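PDB 4R6H: Melibiose/raffinose/stachyose-binding protein MelE from Bacillus subtilis subsp. subtilis str. 168, which binds melibiose, raffinose and stachyose as the solute-binding component of the MelEDC-MsmX ABC transporter that imports these sugars. Local coordinates for residues T115-P120 against G348-K353; P137-K142 against E341-P346; S124-K129 against G305-T310; L311-D316 against D325-M330; G288-P293 against E363-V368. One frame throughout, in Å; residues are numbered along the deposited sequence.

Contact 1 (T115-P120 against G348-K353)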
# COMPACT_ATOMS: atom_id res chain seq x y z
N THR A 115 -11.35 -11.00 16.36
CA THR A 115 -11.53 -9.57 16.32
C THR A 115 -11.02 -8.87 17.59
O THR A 115 -10.65 -7.73 17.51
CB THR A 115 -13.00 -9.17 16.04
OG1 THR A 115 -13.84 -9.63 17.11
CG2 THR A 115 -13.47 -9.78 14.72
N GLN A 116 -10.95 -9.60 18.71
CA GLN A 116 -10.41 -9.00 19.92
C GLN A 116 -8.96 -8.56 19.73
O GLN A 116 -8.51 -7.68 20.45
CB GLN A 116 -10.53 -9.92 21.13
CG GLN A 116 -9.69 -11.17 21.10
CD GLN A 116 -9.75 -11.94 22.41
OE1 GLN A 116 -10.01 -11.37 23.47
NE2 GLN A 116 -9.51 -13.25 22.35
N ASP A 117 -8.26 -9.16 18.78
CA ASP A 117 -6.87 -8.81 18.55
C ASP A 117 -6.59 -8.00 17.28
O ASP A 117 -5.42 -7.85 16.88
CB ASP A 117 -6.02 -10.07 18.56
CG ASP A 117 -5.95 -10.71 19.94
OD1 ASP A 117 -5.85 -9.99 20.95
OD2 ASP A 117 -6.01 -11.95 19.98
N LEU A 118 -7.64 -7.44 16.68
CA LEU A 118 -7.45 -6.58 15.53
C LEU A 118 -6.51 -5.40 15.86
O LEU A 118 -6.72 -4.73 16.90
CB LEU A 118 -8.77 -6.03 15.02
CG LEU A 118 -8.71 -5.03 13.85
CD1 LEU A 118 -8.10 -5.66 12.58
CD2 LEU A 118 -10.06 -4.41 13.51
N ASP A 119 -5.48 -5.16 15.06
CA ASP A 119 -4.60 -4.01 15.29
C ASP A 119 -5.44 -2.74 15.31
O ASP A 119 -6.13 -2.46 14.36
CB ASP A 119 -3.49 -3.96 14.22
CG ASP A 119 -2.41 -2.89 14.50
OD1 ASP A 119 -2.75 -1.79 14.98
OD2 ASP A 119 -1.23 -3.18 14.21
N PRO A 120 -5.39 -1.97 16.42
CA PRO A 120 -6.22 -0.75 16.40
C PRO A 120 -5.92 0.28 15.29
O PRO A 120 -6.76 1.09 15.00
CB PRO A 120 -5.98 -0.11 17.79
CG PRO A 120 -4.79 -0.79 18.36
CD PRO A 120 -4.54 -2.08 17.62
N GLY A 348 -2.16 -8.55 10.77
CA GLY A 348 -3.23 -7.66 11.20
C GLY A 348 -3.64 -7.81 12.66
O GLY A 348 -4.47 -7.02 13.09
N LEU A 349 -3.02 -8.74 13.40
CA LEU A 349 -3.40 -9.08 14.78
C LEU A 349 -2.31 -8.71 15.74
O LEU A 349 -1.13 -8.89 15.44
CB LEU A 349 -3.71 -10.55 14.92
CG LEU A 349 -4.74 -11.13 13.95
CD1 LEU A 349 -4.77 -12.64 14.07
CD2 LEU A 349 -6.10 -10.50 14.17
N THR A 350 -2.70 -8.21 16.91
CA THR A 350 -1.73 -7.72 17.89
C THR A 350 -1.03 -8.87 18.61
O THR A 350 0.05 -8.65 19.20
CB THR A 350 -2.45 -6.86 18.94
OG1 THR A 350 -3.47 -7.64 19.56
CG2 THR A 350 -3.02 -5.64 18.30
N ASN A 351 -1.58 -10.07 18.58
CA ASN A 351 -1.01 -11.21 19.31
C ASN A 351 -0.03 -11.99 18.44
O ASN A 351 0.33 -13.11 18.78
CB ASN A 351 -2.11 -12.17 19.83
CG ASN A 351 -2.97 -12.77 18.71
OD1 ASN A 351 -3.27 -12.09 17.74
ND2 ASN A 351 -3.41 -14.01 18.87
N VAL A 352 0.33 -11.42 17.29
CA VAL A 352 1.19 -12.08 16.32
C VAL A 352 2.33 -11.17 15.98
O VAL A 352 2.13 -10.04 15.52
CB VAL A 352 0.44 -12.37 15.01
CG1 VAL A 352 1.38 -13.06 14.02
CG2 VAL A 352 -0.79 -13.20 15.30
N LYS A 353 3.55 -11.63 16.19
CA LYS A 353 4.68 -10.79 15.91
C LYS A 353 5.51 -11.47 14.83
O LYS A 353 6.43 -12.24 15.09
CB LYS A 353 5.49 -10.49 17.18
CG LYS A 353 4.78 -9.52 18.14
CD LYS A 353 4.84 -8.10 17.57
CE LYS A 353 4.41 -7.04 18.57
NZ LYS A 353 4.43 -5.69 17.92
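Two backbone hydrogen bonds join Asp117-Asp119 to Gly348-Thr350. The amide of Thr350 donates to Asp117 O over 2.7 Å, with an N-H...O angle of 158° and the donor in the carbonyl plane. In the other direction Asp119 N gives its proton to Gly348 O at 2.9 Å, tilted somewhat from that carbonyl's plane. These two bonds make a single beta bridge of Leu118 with Leu349, whose backbones lie opposite each other with their CA atoms 4.8 Å apart. Asp117 O also receives a CA-H...O contact from Leu349 CA at 3.2 Å.

Side chains close in around this link. The CG2 methyl of Thr350 lies 3.8 Å from Asp119 CA and also touches Pro120 CD, the proline and threonine side chains crossing at about a right angle. Asn351 has its CG between the backbone N and the carbonyl carbon (chi1 60°), which lays its amide against the Asp117 carboxylate. The two planes are 30° apart and Asn351 CG is 3.4 Å from Asp117 OD2, but the angle from ND2 is too poor for a hydrogen bond.

Farther out, Asp119 is fixed through OD1 by the amide of Asn121, while Leu349 rests on Trp114 and Tyr136. A type I beta turn from Leu349 to Val352 carries the chain onward. The arrangement is an isolated beta bridge between two loops, one leading to helix 123-126 and the other following helix 333-343.

Contact 2 (P137-K142 against E341-P346); sequences PINQAK and EATSLP
With chi1 at 60°, Asn139 holds its CG between the backbone N and the carbonyl carbon, and Thr343 places OG1 in the corresponding position (chi1 75°), which brings amide and hydroxyl together. Asn139 ND2 donates to Thr343 OG1 over 3.0 Å; the bond is nearly straight at 162°, and the acceptor lies close to the amide plane. Both ends are held from outside: Asn139 OD1 accepts from the amide of Tyr309, and Thr343 OG1 is bonded to Ala340 O in the preceding helical turn. The amide's rotation is thereby fixed from both its oxygen and its nitrogen.

Beside this bond, Pro346 O receives a weak, bent hydrogen bond from Gln140 N at 3.0 Å. The pyrrolidine CB of Pro346 packs on Gln140 CG at 3.9 Å, the two side chains about perpendicular. Leu345 sets its CB 3.5 Å from Gln140 O, a buried carbonyl oxygen that has no hydrogen-bond partner in the model. Beyond CG, Gln140 extends to bond through NE2 to Ser347 O, with Asp119 as second partner.

Helix 333-343 ends here in a Schellman motif with positive phi at Ser344. The chain after it meets the segment that joins strand 136-137 to strand 141-148, consistent with a crossover between the two lobes of the solute-binding-protein fold.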
# COMPACT_ATOMS: atom_id res chain seq x y z
N PRO A 137 -7.88 -9.09 8.18
CA PRO A 137 -6.61 -8.65 7.61
C PRO A 137 -5.49 -9.68 7.76
O PRO A 137 -5.02 -9.93 8.87
CB PRO A 137 -6.30 -7.38 8.40
CG PRO A 137 -6.90 -7.67 9.75
CD PRO A 137 -8.13 -8.50 9.51
N ILE A 138 -5.08 -10.28 6.67
CA ILE A 138 -3.98 -11.22 6.71
C ILE A 138 -2.70 -10.48 7.17
O ILE A 138 -1.86 -10.99 7.90
CB ILE A 138 -3.78 -11.84 5.33
CG1 ILE A 138 -4.92 -12.80 5.03
CG2 ILE A 138 -2.39 -12.47 5.17
CD1 ILE A 138 -4.98 -13.26 3.59
N ASN A 139 -2.58 -9.24 6.74
CA ASN A 139 -1.40 -8.44 7.00
C ASN A 139 -1.80 -6.98 6.97
O ASN A 139 -3.00 -6.66 6.96
CB ASN A 139 -0.26 -8.73 6.02
CG ASN A 139 -0.62 -8.47 4.60
OD1 ASN A 139 -1.73 -8.02 4.28
ND2 ASN A 139 0.34 -8.68 3.69
N GLN A 140 -0.83 -6.09 6.95
CA GLN A 140 -1.12 -4.68 6.80
C GLN A 140 0.05 -3.97 6.16
O GLN A 140 1.18 -4.35 6.38
CB GLN A 140 -1.40 -4.05 8.15
CG GLN A 140 -0.33 -4.29 9.19
CD GLN A 140 -0.62 -3.56 10.49
OE1 GLN A 140 -0.70 -2.31 10.51
NE2 GLN A 140 -0.79 -4.32 11.56
N ALA A 141 -0.26 -2.92 5.43
CA ALA A 141 0.75 -2.14 4.75
C ALA A 141 1.03 -0.88 5.54
O ALA A 141 0.08 -0.23 6.03
CB ALA A 141 0.29 -1.75 3.35
N LYS A 142 2.31 -0.52 5.63
CA LYS A 142 2.73 0.70 6.31
C LYS A 142 3.90 1.29 5.53
O LYS A 142 5.06 0.89 5.74
CB LYS A 142 3.08 0.47 7.78
CG LYS A 142 1.88 0.24 8.69
CD LYS A 142 2.23 0.22 10.17
CE LYS A 142 2.90 -1.08 10.61
NZ LYS A 142 3.08 -1.04 12.10
N GLU A 341 4.72 -13.44 7.38
CA GLU A 341 6.12 -13.47 6.98
C GLU A 341 6.34 -13.69 5.48
O GLU A 341 7.23 -13.11 4.86
CB GLU A 341 6.87 -14.52 7.80
CG GLU A 341 7.07 -14.06 9.23
CD GLU A 341 7.70 -15.07 10.17
OE1 GLU A 341 8.12 -16.16 9.72
OE2 GLU A 341 7.76 -14.78 11.39
N ALA A 342 5.51 -14.51 4.86
CA ALA A 342 5.58 -14.71 3.42
C ALA A 342 5.32 -13.45 2.61
O ALA A 342 5.80 -13.30 1.50
CB ALA A 342 4.63 -15.80 3.01
N THR A 343 4.53 -12.53 3.18
CA THR A 343 4.20 -11.26 2.58
C THR A 343 5.15 -10.12 2.94
O THR A 343 4.99 -8.99 2.43
CB THR A 343 2.77 -10.78 2.96
OG1 THR A 343 2.75 -10.29 4.32
CG2 THR A 343 1.74 -11.90 2.77
N SER A 344 6.10 -10.40 3.84
CA SER A 344 7.08 -9.43 4.33
C SER A 344 6.46 -8.24 5.05
O SER A 344 7.06 -7.17 5.12
CB SER A 344 8.02 -8.95 3.20
OG SER A 344 8.69 -10.10 2.64
N LEU A 345 5.29 -8.45 5.65
CA LEU A 345 4.58 -7.38 6.31
C LEU A 345 4.05 -7.85 7.62
O LEU A 345 3.88 -9.07 7.86
CB LEU A 345 3.42 -6.90 5.42
CG LEU A 345 3.75 -6.11 4.17
CD1 LEU A 345 2.55 -5.91 3.27
CD2 LEU A 345 4.33 -4.77 4.57
N PRO A 346 3.70 -6.90 8.51
CA PRO A 346 3.12 -7.32 9.78
C PRO A 346 1.76 -7.98 9.63
O PRO A 346 1.02 -7.69 8.69
CB PRO A 346 2.93 -6.01 10.55
CG PRO A 346 3.77 -5.02 9.85
CD PRO A 346 3.88 -5.44 8.42

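Contact 3 (S124-K129 against G305-T310); sequences SILKNK and GGERYT
Ile125 and Leu126, in the last turn of helix 123-126, each send a methyl group to the aliphatic part of Glu307, and these apolar contacts are the direct part of the interface. Ile125 CG2 reaches Glu307 CG at 3.8 Å, the two side chains lying alongside and running opposite ways. Leu126 CD2 comes to the same CG, also at 3.8 Å, on a slanting approach, so the methylene is touched by two branched side chains. Although its CB is turned aside, the end of the Leu126 chain brings CD2 to the contact. The other arm of Ile125 ends in CD1, which packs directly on the glycine backbone, 3.9 Å from Gly306 CA. Gly306 has phi 89° and psi -113°, a conformation accessible essentially to glycine.

Gly305 and Gly306 belong to strand 303-306, a member of the mixed sheet in which it pairs antiparallel with strand 141-148; from there the chain turns through Glu307-Tyr309 into strand 310-313 of a separate three-stranded sheet. The two sheets probably lie in different lobes of the two-lobed solute-binding-protein fold, so this passage, against which the short helix 123-126 packs, is consistent with a hinge crossover.

Polar contact across the segments runs through a water. It donates to Ile125 O at 2.9 Å and to Glu307 OE1 at 2.8 Å, joining the helix end to the carboxylate.

Hydrogen bonds from beyond the two segments hold that carboxylate: OE1 is bonded to Gly98 N, and OE2 to Gly96 N and Thr94 OG1. With several donors around it, the group is consistent with an ionised glutamate. Thr94 OG1 also bonds to Thr310 OG1, so that Thr94 links Glu307 and Thr310.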
# COMPACT_ATOMS: atom_id res chain seq x y z
N SER A 124 -10.43 2.06 11.72
CA SER A 124 -11.14 2.94 10.80
C SER A 124 -11.25 2.37 9.41
O SER A 124 -12.04 2.85 8.62
CB SER A 124 -10.42 4.30 10.67
OG SER A 124 -10.54 5.00 11.88
N ILE A 125 -10.38 1.40 9.08
CA ILE A 125 -10.32 0.90 7.74
C ILE A 125 -11.19 -0.33 7.58
O ILE A 125 -11.91 -0.46 6.57
CB ILE A 125 -8.84 0.63 7.34
CG1 ILE A 125 -8.07 1.96 7.39
CG2 ILE A 125 -8.74 0.04 5.95
CD1 ILE A 125 -6.57 1.86 7.65
N LEU A 126 -11.14 -1.21 8.58
CA LEU A 126 -11.82 -2.51 8.50
C LEU A 126 -13.10 -2.60 9.30
O LEU A 126 -13.76 -3.63 9.27
CB LEU A 126 -10.88 -3.63 8.89
CG LEU A 126 -9.90 -3.97 7.76
CD1 LEU A 126 -8.99 -5.08 8.27
CD2 LEU A 126 -10.62 -4.38 6.48
N LYS A 127 -13.47 -1.52 9.98
CA LYS A 127 -14.74 -1.50 10.69
C LYS A 127 -15.48 -0.24 10.36
O LYS A 127 -14.89 0.76 9.95
CB LYS A 127 -14.55 -1.57 12.21
CG LYS A 127 -13.73 -2.72 12.71
CD LYS A 127 -13.49 -2.65 14.20
CE LYS A 127 -14.80 -2.63 14.97
NZ LYS A 127 -14.55 -2.83 16.42
N ASN A 128 -16.79 -0.28 10.60
CA ASN A 128 -17.54 0.96 10.72
C ASN A 128 -17.72 1.30 12.20
O ASN A 128 -17.53 0.45 13.09
CB ASN A 128 -18.81 1.00 9.86
CG ASN A 128 -19.84 -0.08 10.18
OD1 ASN A 128 -20.00 -0.48 11.33
ND2 ASN A 128 -20.57 -0.52 9.15
N LYS A 129 -17.97 2.58 12.48
CA LYS A 129 -18.18 3.02 13.85
C LYS A 129 -19.38 2.28 14.48
O LYS A 129 -19.39 2.07 15.69
CB LYS A 129 -18.35 4.54 13.91
CG LYS A 129 -18.16 5.15 15.30
CD LYS A 129 -18.47 6.65 15.30
CE LYS A 129 -18.78 7.15 16.71
NZ LYS A 129 -17.72 6.79 17.69
N GLY A 305 -1.19 3.03 4.05
CA GLY A 305 -1.51 1.66 3.62
C GLY A 305 -2.76 1.14 4.26
O GLY A 305 -3.89 1.44 3.81
N GLY A 306 -2.56 0.40 5.33
CA GLY A 306 -3.68 -0.23 6.04
C GLY A 306 -3.97 -1.58 5.48
O GLY A 306 -3.15 -2.47 5.61
N GLU A 307 -5.14 -1.77 4.86
CA GLU A 307 -5.42 -3.03 4.16
C GLU A 307 -4.38 -3.34 3.16
O GLU A 307 -4.04 -2.48 2.34
CB GLU A 307 -6.68 -2.92 3.31
CG GLU A 307 -7.97 -3.18 3.99
CD GLU A 307 -9.11 -3.26 2.99
OE1 GLU A 307 -9.92 -2.32 2.94
OE2 GLU A 307 -9.17 -4.23 2.22
N ARG A 308 -3.93 -4.58 3.13
CA ARG A 308 -3.13 -5.06 2.04
C ARG A 308 -3.85 -6.27 1.44
O ARG A 308 -4.48 -6.17 0.37
CB ARG A 308 -1.68 -5.36 2.48
CG ARG A 308 -0.84 -6.08 1.46
CD ARG A 308 -0.32 -5.17 0.40
NE ARG A 308 0.84 -5.80 -0.24
CZ ARG A 308 1.27 -5.49 -1.45
NH1 ARG A 308 0.67 -4.56 -2.17
NH2 ARG A 308 2.32 -6.13 -1.95
N TYR A 309 -3.73 -7.42 2.11
CA TYR A 309 -4.49 -8.62 1.73
C TYR A 309 -5.50 -8.92 2.80
O TYR A 309 -5.17 -8.98 3.98
CB TYR A 309 -3.55 -9.82 1.54
CG TYR A 309 -2.44 -9.60 0.58
CD1 TYR A 309 -2.67 -9.09 -0.68
CD2 TYR A 309 -1.15 -9.89 0.94
CE1 TYR A 309 -1.62 -8.94 -1.58
CE2 TYR A 309 -0.11 -9.73 0.08
CZ TYR A 309 -0.36 -9.23 -1.18
OH TYR A 309 0.65 -9.03 -2.11
N THR A 310 -6.74 -9.21 2.38
CA THR A 310 -7.77 -9.60 3.32
C THR A 310 -8.51 -10.84 2.87
O THR A 310 -8.38 -11.27 1.72
CB THR A 310 -8.83 -8.50 3.56
OG1 THR A 310 -9.64 -8.38 2.38
CG2 THR A 310 -8.20 -7.14 3.89
O HOH W 1 -11.94 -0.59 3.71

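Contact 4 (L311-D316 against D325-M330); sequences LAAWKD and DFIAFM
Leu311 points its side chain at helix 320-331 and meets three residues of it with different parts of the group. Its CB lies 4.0 Å from Ile327 CG1, close to the backbone of the strand. Farther out, CD1 touches Met330 CG at 3.9 Å, and the leucine and methionine side chains cross at about a right angle. The same methyl of Leu311 comes to the rim of the Phe326 ring, near its plane, 4.2 Å from Phe326 CE1; here too the side chains are roughly perpendicular. Phe326 presents that edge because its CG is anti to the backbone N (chi1 -172°).

Segments 311-313 and 325-330 run almost antiparallel, 158° between their directions, with axes 9.5 Å apart at closest approach. This is a strand followed by a helix that doubles back over it, the two connected by a short loop. Strand 310-313 is the central one of a three-stranded antiparallel sheet, flanked by 91-92 and 136-137.

Ile327 lies along the strand: its CD1 sits 3.8 Å from Leu311 O and continues to Ala313 CB at 4.5 Å. Leu311 and Ala313 thus face the helix, whereas Ala312 between them points away, the alternation expected of a strand. Around the helical side chains, Phe57 meets the Phe326 ring edge-to-face, Met330 packs on Phe50 and Leu53 of helix 44-60, and Leu91 touches Leu311, Phe326 and Ile327.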
# COMPACT_ATOMS: atom_id res chain seq x y z
N LEU A 311 -9.23 -11.43 3.81
CA LEU A 311 -10.20 -12.49 3.56
C LEU A 311 -11.52 -11.92 4.05
O LEU A 311 -11.74 -11.76 5.25
CB LEU A 311 -9.87 -13.79 4.34
CG LEU A 311 -8.72 -14.57 3.72
CD1 LEU A 311 -8.12 -15.58 4.68
CD2 LEU A 311 -9.16 -15.30 2.43
N ALA A 312 -12.42 -11.65 3.10
CA ALA A 312 -13.79 -11.28 3.34
C ALA A 312 -14.66 -12.45 2.90
O ALA A 312 -14.34 -13.13 1.92
CB ALA A 312 -14.15 -10.04 2.54
N ALA A 313 -15.72 -12.73 3.65
CA ALA A 313 -16.65 -13.82 3.30
C ALA A 313 -17.84 -13.21 2.61
O ALA A 313 -18.36 -12.16 2.99
CB ALA A 313 -17.09 -14.58 4.55
N TRP A 314 -18.32 -13.90 1.59
CA TRP A 314 -19.55 -13.45 0.95
C TRP A 314 -20.74 -13.78 1.86
O TRP A 314 -20.92 -14.94 2.22
CB TRP A 314 -19.71 -14.18 -0.36
CG TRP A 314 -20.94 -13.80 -1.13
CD1 TRP A 314 -21.62 -12.62 -1.09
CD2 TRP A 314 -21.60 -14.63 -2.10
NE1 TRP A 314 -22.69 -12.66 -1.99
CE2 TRP A 314 -22.68 -13.87 -2.62
CE3 TRP A 314 -21.38 -15.90 -2.58
CZ2 TRP A 314 -23.57 -14.39 -3.59
CZ3 TRP A 314 -22.26 -16.43 -3.59
CH2 TRP A 314 -23.32 -15.66 -4.06
N LYS A 315 -21.52 -12.75 2.19
CA LYS A 315 -22.64 -12.90 3.12
C LYS A 315 -23.66 -13.93 2.64
O LYS A 315 -24.31 -14.58 3.46
CB LYS A 315 -23.31 -11.55 3.39
CG LYS A 315 -24.10 -10.97 2.23
CD LYS A 315 -24.72 -9.61 2.60
CE LYS A 315 -25.50 -9.02 1.44
NZ LYS A 315 -26.83 -9.67 1.26
N ASP A 316 -23.79 -14.08 1.33
CA ASP A 316 -24.76 -15.00 0.79
C ASP A 316 -24.13 -16.30 0.29
O ASP A 316 -24.79 -17.07 -0.39
CB ASP A 316 -25.62 -14.26 -0.27
CG ASP A 316 -26.48 -13.19 0.37
OD1 ASP A 316 -26.95 -13.38 1.51
OD2 ASP A 316 -26.62 -12.12 -0.24
N ASP A 325 -14.84 -20.73 9.11
CA ASP A 325 -13.91 -21.69 9.70
C ASP A 325 -12.50 -21.46 9.11
O ASP A 325 -11.49 -21.55 9.83
CB ASP A 325 -14.30 -23.15 9.40
CG ASP A 325 -15.51 -23.64 10.17
OD1 ASP A 325 -15.91 -23.07 11.20
OD2 ASP A 325 -16.08 -24.65 9.68
N PHE A 326 -12.43 -21.13 7.81
CA PHE A 326 -11.15 -20.94 7.16
C PHE A 326 -10.48 -19.64 7.71
O PHE A 326 -9.25 -19.60 7.95
CB PHE A 326 -11.30 -20.87 5.63
CG PHE A 326 -9.99 -20.87 4.90
CD1 PHE A 326 -9.32 -19.69 4.62
CD2 PHE A 326 -9.41 -22.04 4.53
CE1 PHE A 326 -8.12 -19.72 3.98
CE2 PHE A 326 -8.19 -22.07 3.89
CZ PHE A 326 -7.53 -20.91 3.63
N ILE A 327 -11.26 -18.57 7.85
CA ILE A 327 -10.74 -17.33 8.42
C ILE A 327 -10.19 -17.61 9.84
O ILE A 327 -9.07 -17.18 10.19
CB ILE A 327 -11.81 -16.23 8.43
CG1 ILE A 327 -12.10 -15.74 7.01
CG2 ILE A 327 -11.36 -15.08 9.32
CD1 ILE A 327 -13.28 -14.80 6.90
N ALA A 328 -10.97 -18.31 10.66
CA ALA A 328 -10.52 -18.62 12.02
C ALA A 328 -9.22 -19.42 12.03
O ALA A 328 -8.36 -19.21 12.87
CB ALA A 328 -11.61 -19.34 12.82
N PHE A 329 -9.09 -20.35 11.08
CA PHE A 329 -7.90 -21.13 10.92
C PHE A 329 -6.72 -20.20 10.58
O PHE A 329 -5.64 -20.33 11.15
CB PHE A 329 -8.11 -22.21 9.84
CG PHE A 329 -6.89 -22.98 9.50
CD1 PHE A 329 -6.05 -22.53 8.50
CD2 PHE A 329 -6.59 -24.18 10.13
CE1 PHE A 329 -4.88 -23.21 8.18
CE2 PHE A 329 -5.44 -24.89 9.80
CZ PHE A 329 -4.60 -24.41 8.80
N MET A 330 -6.90 -19.33 9.60
CA MET A 330 -5.84 -18.40 9.20
C MET A 330 -5.40 -17.46 10.33
O MET A 330 -4.21 -17.07 10.40
CB MET A 330 -6.30 -17.59 7.99
CG MET A 330 -6.37 -18.40 6.70
SD MET A 330 -4.85 -19.08 6.08
CE MET A 330 -3.97 -17.60 5.56

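Contact 5 (G288-P293 against E363-V368); sequences GIIPTP and EYYQDV
Strand 287-291 lies against the chain leaving helix 359-364, where Tyr365 is the first residue off the helix and opens a type I beta turn to Val368; the nearest CA atoms, of Pro291 and Val368, are 7.6 Å apart. The pyrrolidine of Pro291 covers one face of the Tyr365 ring in a CH-pi contact. Its CD stands 3.5 Å from the ring centroid and only 2° off the normal, practically above the centre. The opposite face is covered by Tyr364 CD1, 3.4 Å above the ring plane, so the phenol is sandwiched between a proline and its own sequence neighbour.

The hydroxyl end runs along Ile290: Tyr365 OH lies 3.4 Å from the CG2 methyl of Ile290, the two side chains side by side and pointing the same way. Val368 adds a second apolar contact, CG1 to Pro291 CB at 3.9 Å. With CG1 anti to the backbone N (chi1 175°), both methyls of Val368 reach the pyrrolidine, CG2 coming within 4.0 Å of Pro291 CG.

Trp303 of strand 303-306 touches Ile289, Pro291 and Val368 alike. Strand 287-291 pairs with strand 141-148 in the mixed sheet, and Asp361 of helix 359-364 accepts from the amide of Ile289.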
# COMPACT_ATOMS: atom_id res chain seq x y z
N GLY A 288 16.67 1.08 5.89
CA GLY A 288 15.62 1.31 6.85
C GLY A 288 14.40 1.94 6.21
O GLY A 288 14.43 2.31 5.05
N ILE A 289 13.34 2.04 7.00
CA ILE A 289 12.15 2.79 6.57
C ILE A 289 11.77 3.82 7.62
O ILE A 289 12.03 3.64 8.82
CB ILE A 289 10.93 1.88 6.21
CG1 ILE A 289 10.58 0.94 7.38
CG2 ILE A 289 11.22 1.10 4.96
CD1 ILE A 289 9.26 0.23 7.29
N ILE A 290 11.18 4.91 7.16
CA ILE A 290 10.58 5.93 7.99
C ILE A 290 9.19 6.23 7.46
O ILE A 290 8.91 6.00 6.30
CB ILE A 290 11.43 7.23 8.05
CG1 ILE A 290 11.62 7.83 6.66
CG2 ILE A 290 12.76 6.96 8.73
CD1 ILE A 290 12.46 9.10 6.72
N PRO A 291 8.32 6.77 8.34
CA PRO A 291 6.99 7.15 7.91
C PRO A 291 7.04 8.25 6.84
O PRO A 291 8.07 8.92 6.67
CB PRO A 291 6.34 7.71 9.19
CG PRO A 291 7.22 7.39 10.31
CD PRO A 291 8.54 6.98 9.77
N THR A 292 5.94 8.44 6.16
CA THR A 292 5.80 9.52 5.18
C THR A 292 5.89 10.85 5.91
O THR A 292 5.14 11.07 6.86
CB THR A 292 4.46 9.43 4.44
OG1 THR A 292 4.38 8.18 3.74
CG2 THR A 292 4.33 10.53 3.40
N PRO A 293 6.82 11.74 5.49
CA PRO A 293 6.88 13.04 6.15
C PRO A 293 5.59 13.84 6.06
O PRO A 293 4.88 13.80 5.04
CB PRO A 293 7.99 13.74 5.38
CG PRO A 293 8.91 12.64 4.91
CD PRO A 293 7.93 11.52 4.56
N GLU A 363 8.72 -1.06 15.22
CA GLU A 363 8.70 -0.88 16.67
C GLU A 363 9.17 0.54 17.04
O GLU A 363 8.60 1.19 17.92
CB GLU A 363 9.59 -1.93 17.31
CG GLU A 363 9.43 -2.02 18.81
CD GLU A 363 9.34 -3.45 19.31
OE1 GLU A 363 8.84 -4.35 18.58
OE2 GLU A 363 9.77 -3.68 20.46
N TYR A 364 10.20 1.02 16.37
CA TYR A 364 10.69 2.37 16.62
C TYR A 364 9.58 3.38 16.38
O TYR A 364 9.44 4.36 17.13
CB TYR A 364 11.89 2.70 15.75
CG TYR A 364 12.63 3.99 16.06
CD1 TYR A 364 12.30 5.17 15.42
CD2 TYR A 364 13.67 4.00 16.91
CE1 TYR A 364 12.99 6.34 15.70
CE2 TYR A 364 14.39 5.15 17.18
CZ TYR A 364 14.06 6.31 16.55
OH TYR A 364 14.80 7.44 16.87
N TYR A 365 8.75 3.13 15.36
CA TYR A 365 7.66 4.00 14.99
C TYR A 365 6.28 3.49 15.38
O TYR A 365 5.27 3.76 14.72
CB TYR A 365 7.74 4.29 13.48
CG TYR A 365 8.94 5.12 13.11
CD1 TYR A 365 9.04 6.43 13.47
CD2 TYR A 365 10.00 4.56 12.40
CE1 TYR A 365 10.16 7.17 13.16
CE2 TYR A 365 11.11 5.31 12.05
CZ TYR A 365 11.20 6.61 12.45
OH TYR A 365 12.33 7.33 12.11
N GLN A 366 6.24 2.76 16.49
CA GLN A 366 5.02 2.08 16.95
C GLN A 366 3.86 3.06 17.17
O GLN A 366 2.69 2.70 16.97
CB GLN A 366 5.32 1.31 18.25
CG GLN A 366 4.19 0.45 18.80
CD GLN A 366 4.06 -0.90 18.11
OE1 GLN A 366 2.97 -1.28 17.69
NE2 GLN A 366 5.16 -1.63 18.01
N ASP A 367 4.17 4.28 17.54
CA ASP A 367 3.05 5.19 17.85
C ASP A 367 2.63 6.04 16.66
O ASP A 367 1.70 6.87 16.77
CB ASP A 367 3.33 6.05 19.09
CG ASP A 367 3.50 5.21 20.34
OD1 ASP A 367 2.91 4.11 20.46
OD2 ASP A 367 4.22 5.67 21.25
N VAL A 368 3.22 5.79 15.50
CA VAL A 368 2.83 6.53 14.29
C VAL A 368 1.52 5.93 13.78
O VAL A 368 1.35 4.71 13.75
CB VAL A 368 3.96 6.49 13.21
CG1 VAL A 368 3.56 7.15 11.88
CG2 VAL A 368 5.23 7.14 13.75

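Overall arrangement
Contacts 1, 2 and 3 form a connected group, with centres 12 to 13 Å apart. Asp119 OD2 and Gln140 NE2, 2.9 Å apart, probably hydrogen-bond contact 1 to contact 2, and Leu118 CD2 packs on Lys127 CD of contact 3. Contacts 2 and 3 pair in the mixed sheet through Ala141 O and Gly306 N, 2.8 Å apart; next to it Ile138 N and Tyr309 O, at 3.0 Å, probably bond too. Contact 4 continues the chain from contact 3 and touches contact 2. Contact 5 touches contact 1 through Lys353 and Gln366; contacts 4 and 5, centres about 31 Å apart, are the most distant pair. The central group is consistent with the interlobe hinge region, here in an open conformation.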